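Local coordinates for surface glycan binding protein B (Bacteroides ovatus, PDB 6E57) that binds mixed-linkage beta-glucan at the cell surface and probably helps this gut bacterium capture and use cereal glucans, at residues V161-P174 with N183-E195. Residues are numbered along the deposited sequence; the frame is centred on the assembly and turned at random.
With PO4 (phosphate ion), chain M.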
loop_
_atom_site.group_PDB
_atom_site.type_symbol
_atom_site.label_atom_id
_atom_site.label_comp_id
_atom_site.label_asym_id
_atom_site.label_seq_id
_atom_site.Cartn_x
_atom_site.Cartn_y
_atom_site.Cartn_z
ATOM N N VAL A 161 7.581 -5.708 -23.577
ATOM C CA VAL A 161 7.360 -7.059 -23.047
ATOM C C VAL A 161 6.425 -7.842 -23.982
ATOM O O VAL A 161 5.300 -7.425 -24.222
ATOM C CB VAL A 161 6.786 -7.008 -21.618
ATOM C CG1 VAL A 161 6.616 -8.403 -21.034
ATOM C CG2 VAL A 161 7.633 -6.141 -20.695
ATOM N N THR A 162 6.898 -8.995 -24.473
ATOM C CA THR A 162 6.100 -9.895 -25.320
ATOM C C THR A 162 5.596 -11.108 -24.523
ATOM O O THR A 162 4.669 -11.788 -24.964
ATOM C CB THR A 162 6.894 -10.353 -26.549
ATOM O OG1 THR A 162 8.131 -10.911 -26.105
ATOM C CG2 THR A 162 7.161 -9.229 -27.527
ATOM N N ALA A 163 6.206 -11.385 -23.362
ATOM C CA ALA A 163 5.765 -12.478 -22.496
ATOM C C ALA A 163 6.139 -12.198 -21.034
ATOM O O ALA A 163 7.137 -11.538 -20.749
ATOM C CB ALA A 163 6.355 -13.783 -22.969
ATOM N N ILE A 164 5.305 -12.711 -20.124
ATOM C CA ILE A 164 5.578 -12.730 -18.697
ATOM C C ILE A 164 5.643 -14.194 -18.254
ATOM O O ILE A 164 4.783 -14.989 -18.629
ATOM C CB ILE A 164 4.505 -11.955 -17.906
ATOM C CG1 ILE A 164 4.381 -10.503 -18.374
ATOM C CG2 ILE A 164 4.787 -12.043 -16.413
ATOM C CD1 ILE A 164 3.133 -9.809 -17.888
ATOM N N LEU A 165 6.663 -14.526 -17.456
ATOM C CA LEU A 165 6.836 -15.866 -16.897
ATOM C C LEU A 165 6.338 -15.862 -15.447
ATOM O O LEU A 165 6.744 -15.019 -14.647
ATOM C CB LEU A 165 8.312 -16.273 -16.978
ATOM C CG LEU A 165 8.963 -16.173 -18.359
ATOM C CD1 LEU A 165 10.401 -16.665 -18.313
ATOM C CD2 LEU A 165 8.172 -16.946 -19.407
ATOM N N LEU A 166 5.449 -16.812 -15.132
ATOM C CA LEU A 166 4.827 -16.926 -13.823
ATOM C C LEU A 166 4.708 -18.408 -13.458
ATOM O O LEU A 166 3.880 -19.130 -14.025
ATOM C CB LEU A 166 3.456 -16.245 -13.870
ATOM C CG LEU A 166 2.873 -15.821 -12.522
ATOM C CD1 LEU A 166 1.808 -14.753 -12.713
ATOM C CD2 LEU A 166 2.303 -17.009 -11.765
ATOM N N GLY A 167 5.559 -18.844 -12.523
ATOM C CA GLY A 167 5.530 -20.191 -11.959
ATOM C C GLY A 167 5.412 -21.272 -13.023
ATOM O O GLY A 167 4.508 -22.108 -12.972
ATOM N N GLY A 168 6.325 -21.240 -14.000
ATOM C CA GLY A 168 6.416 -22.273 -15.026
ATOM C C GLY A 168 5.591 -21.954 -16.264
ATOM O O GLY A 168 5.934 -22.405 -17.355
ATOM N N ASN A 169 4.500 -21.194 -16.098
ATOM C CA ASN A 169 3.643 -20.795 -17.215
ATOM C C ASN A 169 4.321 -19.658 -17.989
ATOM O O ASN A 169 5.050 -18.855 -17.414
ATOM C CB ASN A 169 2.241 -20.387 -16.754
ATOM C CG ASN A 169 1.525 -21.489 -16.004
ATOM O OD1 ASN A 169 1.988 -21.927 -14.953
ATOM N ND2 ASN A 169 0.399 -21.940 -16.530
ATOM N N THR A 170 4.069 -19.625 -19.300
ATOM C CA THR A 170 4.524 -18.569 -20.195
ATOM C C THR A 170 3.293 -17.802 -20.690
ATOM O O THR A 170 2.551 -18.304 -21.527
ATOM C CB THR A 170 5.338 -19.152 -21.360
ATOM O OG1 THR A 170 6.357 -20.001 -20.825
ATOM C CG2 THR A 170 5.968 -18.088 -22.231
ATOM N N ILE A 171 3.082 -16.599 -20.144
ATOM C CA ILE A 171 1.936 -15.749 -20.476
ATOM C C ILE A 171 2.308 -14.883 -21.688
ATOM O O ILE A 171 3.159 -14.001 -21.578
ATOM C CB ILE A 171 1.522 -14.895 -19.262
ATOM C CG1 ILE A 171 1.226 -15.764 -18.034
ATOM C CG2 ILE A 171 0.345 -13.999 -19.614
ATOM C CD1 ILE A 171 1.184 -15.002 -16.733
ATOM N N THR A 172 1.643 -15.133 -22.824
ATOM C CA THR A 172 2.054 -14.601 -24.130
ATOM C C THR A 172 1.038 -13.592 -24.685
ATOM O O THR A 172 1.149 -13.201 -25.846
ATOM C CB THR A 172 2.250 -15.740 -25.139
ATOM O OG1 THR A 172 0.974 -16.338 -25.376
ATOM C CG2 THR A 172 3.231 -16.792 -24.667
ATOM N N ASP A 173 0.079 -13.149 -23.858
ATOM C CA ASP A 173 -0.999 -12.246 -24.296
ATOM C C ASP A 173 -0.930 -10.910 -23.557
ATOM O O ASP A 173 -1.970 -10.367 -23.188
ATOM C CB ASP A 173 -2.382 -12.869 -24.064
ATOM C CG ASP A 173 -2.631 -14.184 -24.788
ATOM O OD1 ASP A 173 -1.873 -14.495 -25.732
ATOM O OD2 ASP A 173 -3.594 -14.885 -24.405
ATOM N N PRO A 174 0.261 -10.303 -23.330
ATOM C CA PRO A 174 0.326 -9.022 -22.630
ATOM C C PRO A 174 -0.170 -7.899 -23.548
ATOM O O PRO A 174 0.101 -7.917 -24.753
ATOM C CB PRO A 174 1.814 -8.867 -22.294
ATOM C CG PRO A 174 2.505 -9.593 -23.426
ATOM C CD PRO A 174 1.594 -10.760 -23.757
ATOM N N ASN A 183 -0.110 4.324 -17.638
ATOM C CA ASN A 183 -0.252 3.178 -18.518
ATOM C C ASN A 183 0.174 1.918 -17.757
ATOM O O ASN A 183 0.946 1.993 -16.796
ATOM C CB ASN A 183 0.583 3.317 -19.793
ATOM C CG ASN A 183 0.229 4.533 -20.621
ATOM O OD1 ASN A 183 -0.789 5.183 -20.390
ATOM N ND2 ASN A 183 1.076 4.850 -21.587
ATOM N N TYR A 184 -0.325 0.765 -18.207
ATOM C CA TYR A 184 -0.072 -0.488 -17.531
ATOM C C TYR A 184 -0.032 -1.633 -18.544
ATOM O O TYR A 184 -0.540 -1.505 -19.656
ATOM C CB TYR A 184 -1.131 -0.733 -16.453
ATOM C CG TYR A 184 -2.561 -0.678 -16.927
ATOM C CD1 TYR A 184 -3.208 -1.820 -17.373
ATOM C CD2 TYR A 184 -3.281 0.504 -16.900
ATOM C CE1 TYR A 184 -4.528 -1.786 -17.795
ATOM C CE2 TYR A 184 -4.601 0.556 -17.321
ATOM C CZ TYR A 184 -5.228 -0.593 -17.771
ATOM O OH TYR A 184 -6.527 -0.557 -18.195
ATOM N N LEU A 185 0.592 -2.741 -18.131
ATOM C CA LEU A 185 0.626 -3.967 -18.904
ATOM C C LEU A 185 -0.443 -4.913 -18.347
ATOM O O LEU A 185 -0.333 -5.392 -17.220
ATOM C CB LEU A 185 2.029 -4.577 -18.819
ATOM C CG LEU A 185 2.334 -5.682 -19.829
ATOM C CD1 LEU A 185 2.335 -5.145 -21.253
ATOM C CD2 LEU A 185 3.669 -6.339 -19.513
ATOM N N GLU A 186 -1.495 -5.127 -19.144
ATOM C CA GLU A 186 -2.588 -6.025 -18.809
ATOM C C GLU A 186 -2.179 -7.446 -19.213
ATOM O O GLU A 186 -1.602 -7.642 -20.280
ATOM C CB GLU A 186 -3.864 -5.576 -19.522
ATOM C CG GLU A 186 -5.147 -6.032 -18.852
ATOM C CD GLU A 186 -6.397 -5.327 -19.356
ATOM O OE1 GLU A 186 -6.668 -5.400 -20.576
ATOM O OE2 GLU A 186 -7.087 -4.689 -18.533
ATOM N N TYR A 187 -2.472 -8.422 -18.347
ATOM C CA TYR A 187 -2.153 -9.820 -18.606
ATOM C C TYR A 187 -3.137 -10.715 -17.846
ATOM O O TYR A 187 -3.651 -10.322 -16.807
ATOM C CB TYR A 187 -0.693 -10.111 -18.243
ATOM C CG TYR A 187 -0.365 -10.074 -16.770
ATOM C CD1 TYR A 187 -0.392 -8.886 -16.055
ATOM C CD2 TYR A 187 0.004 -11.224 -16.091
ATOM C CE1 TYR A 187 -0.082 -8.844 -14.706
ATOM C CE2 TYR A 187 0.322 -11.198 -14.742
ATOM C CZ TYR A 187 0.281 -10.004 -14.047
ATOM O OH TYR A 187 0.588 -9.971 -12.717
ATOM N N THR A 188 -3.391 -11.909 -18.395
ATOM C CA THR A 188 -4.309 -12.889 -17.817
ATOM C C THR A 188 -3.509 -13.943 -17.042
ATOM O O THR A 188 -2.556 -14.516 -17.570
ATOM C CB THR A 188 -5.166 -13.562 -18.897
ATOM O OG1 THR A 188 -5.716 -12.555 -19.747
ATOM C CG2 THR A 188 -6.286 -14.397 -18.319
ATOM N N ILE A 189 -3.919 -14.196 -15.795
ATOM C CA ILE A 189 -3.340 -15.257 -14.972
ATOM C C ILE A 189 -3.938 -16.584 -15.436
ATOM O O ILE A 189 -5.157 -16.709 -15.529
ATOM C CB ILE A 189 -3.600 -15.017 -13.470
ATOM C CG1 ILE A 189 -3.193 -13.612 -13.013
ATOM C CG2 ILE A 189 -2.919 -16.092 -12.635
ATOM C CD1 ILE A 189 -1.714 -13.316 -13.128
ATOM N N PRO A 190 -3.119 -17.613 -15.754
ATOM C CA PRO A 190 -3.653 -18.929 -16.102
ATOM C C PRO A 190 -4.455 -19.524 -14.934
ATOM O O PRO A 190 -4.142 -19.248 -13.775
ATOM C CB PRO A 190 -2.413 -19.786 -16.401
ATOM C CG PRO A 190 -1.301 -18.781 -16.650
ATOM C CD PRO A 190 -1.650 -17.567 -15.814
ATOM N N THR A 191 -5.475 -20.326 -15.259
ATOM C CA THR A 191 -6.365 -20.931 -14.263
ATOM C C THR A 191 -5.618 -22.008 -13.461
ATOM O O THR A 191 -5.904 -22.213 -12.282
ATOM C CB THR A 191 -7.631 -21.495 -14.924
ATOM O OG1 THR A 191 -7.247 -22.468 -15.897
ATOM C CG2 THR A 191 -8.479 -20.426 -15.581
ATOM N N GLY A 192 -4.655 -22.674 -14.110
ATOM C CA GLY A 192 -3.914 -23.804 -13.537
ATOM C C GLY A 192 -3.069 -23.428 -12.326
ATOM O O GLY A 192 -2.800 -24.280 -11.477
ATOM N N VAL A 193 -2.644 -22.161 -12.247
ATOM C CA VAL A 193 -1.700 -21.703 -11.226
ATOM C C VAL A 193 -2.380 -21.759 -9.854
ATOM O O VAL A 193 -3.419 -21.140 -9.646
ATOM C CB VAL A 193 -1.177 -20.285 -11.524
ATOM C CG1 VAL A 193 -0.246 -19.790 -10.426
ATOM C CG2 VAL A 193 -0.494 -20.208 -12.881
ATOM N N SER A 194 -1.767 -22.502 -8.927
ATOM C CA SER A 194 -2.262 -22.645 -7.563
ATOM C C SER A 194 -1.873 -21.411 -6.739
ATOM O O SER A 194 -1.037 -20.612 -7.164
ATOM C CB SER A 194 -1.750 -23.916 -6.934
ATOM O OG SER A 194 -0.336 -23.990 -7.029
ATOM N N GLU A 195 -2.497 -21.278 -5.560
ATOM C CA GLU A 195 -2.265 -20.158 -4.640
ATOM C C GLU A 195 -0.785 -20.116 -4.238
ATOM O O GLU A 195 -0.100 -21.133 -4.279
ATOM C CB GLU A 195 -3.135 -20.287 -3.386
ATOM C CG GLU A 195 -4.613 -20.037 -3.623
ATOM C CD GLU A 195 -5.407 -19.763 -2.354
ATOM O OE1 GLU A 195 -5.099 -20.385 -1.314
ATOM O OE2 GLU A 195 -6.326 -18.919 -2.403
HETATM P P PO4 M . 2.570 7.144 -18.499
HETATM O O1 PO4 M . 3.753 7.781 -19.201
HETATM O O2 PO4 M . 2.187 7.966 -17.286
HETATM O O3 PO4 M . 2.923 5.739 -18.054
HETATM O O4 PO4 M . 1.406 7.093 -19.460
#
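I164 reaches across to the ring of Y187 and, with the same CD1, to L185, two residues earlier on that strand. Take L185 from CB outward. With CG anti to the backbone N (chi1 -166°), the branch leans toward 161-174 and forks there. CG passes the P174 ring, and L185 CD1 lies 3.9 Å from P174 CB. The other methyl goes the other way: L185 CD2 lies 3.8 Å from V161 CB, and also touches the tip of I164. One leucine thus bridges both ends of 161-174, while L158 packs on it from a neighbouring loop.

I164 CD1 then turns to Y187, a CH-pi contact 4.0 Å from the Y187 ring centroid and 25° off the normal, displaced toward the CG side of the ring. With its CG between the backbone N and the carbonyl carbon, Y187 offers one ring face to I164 CD1 and its edge to I171 CD1 and L166 CD1.

The fold here is a two-layer beta sandwich, consistent with an Ig-like domain: 163-166 and 169-171 form a hairpin, closed by a type I' turn from L166 to N169, at the margin of one sheet. Strand 184-188 is the middle strand of the other, flanked by 150-154 and 175-177. The axes of strands 163-166 and 184-188 come within 9.2 Å of each other and cross at -54°, and no hydrogen bond joins the segments.

Past the strand, L166 splits its two methyls: L166 CD1 meets I189 CD1 at 3.8 Å, and CD2 meets V193 CG1. I171 CD1 rests on P190 CD, at 3.9 Å, and N169 lies along P190 and V193 near the turn. At the opposite end, P174 CA sits 3.3 Å from E186 O in a CA-H...O contact where the backbones close in.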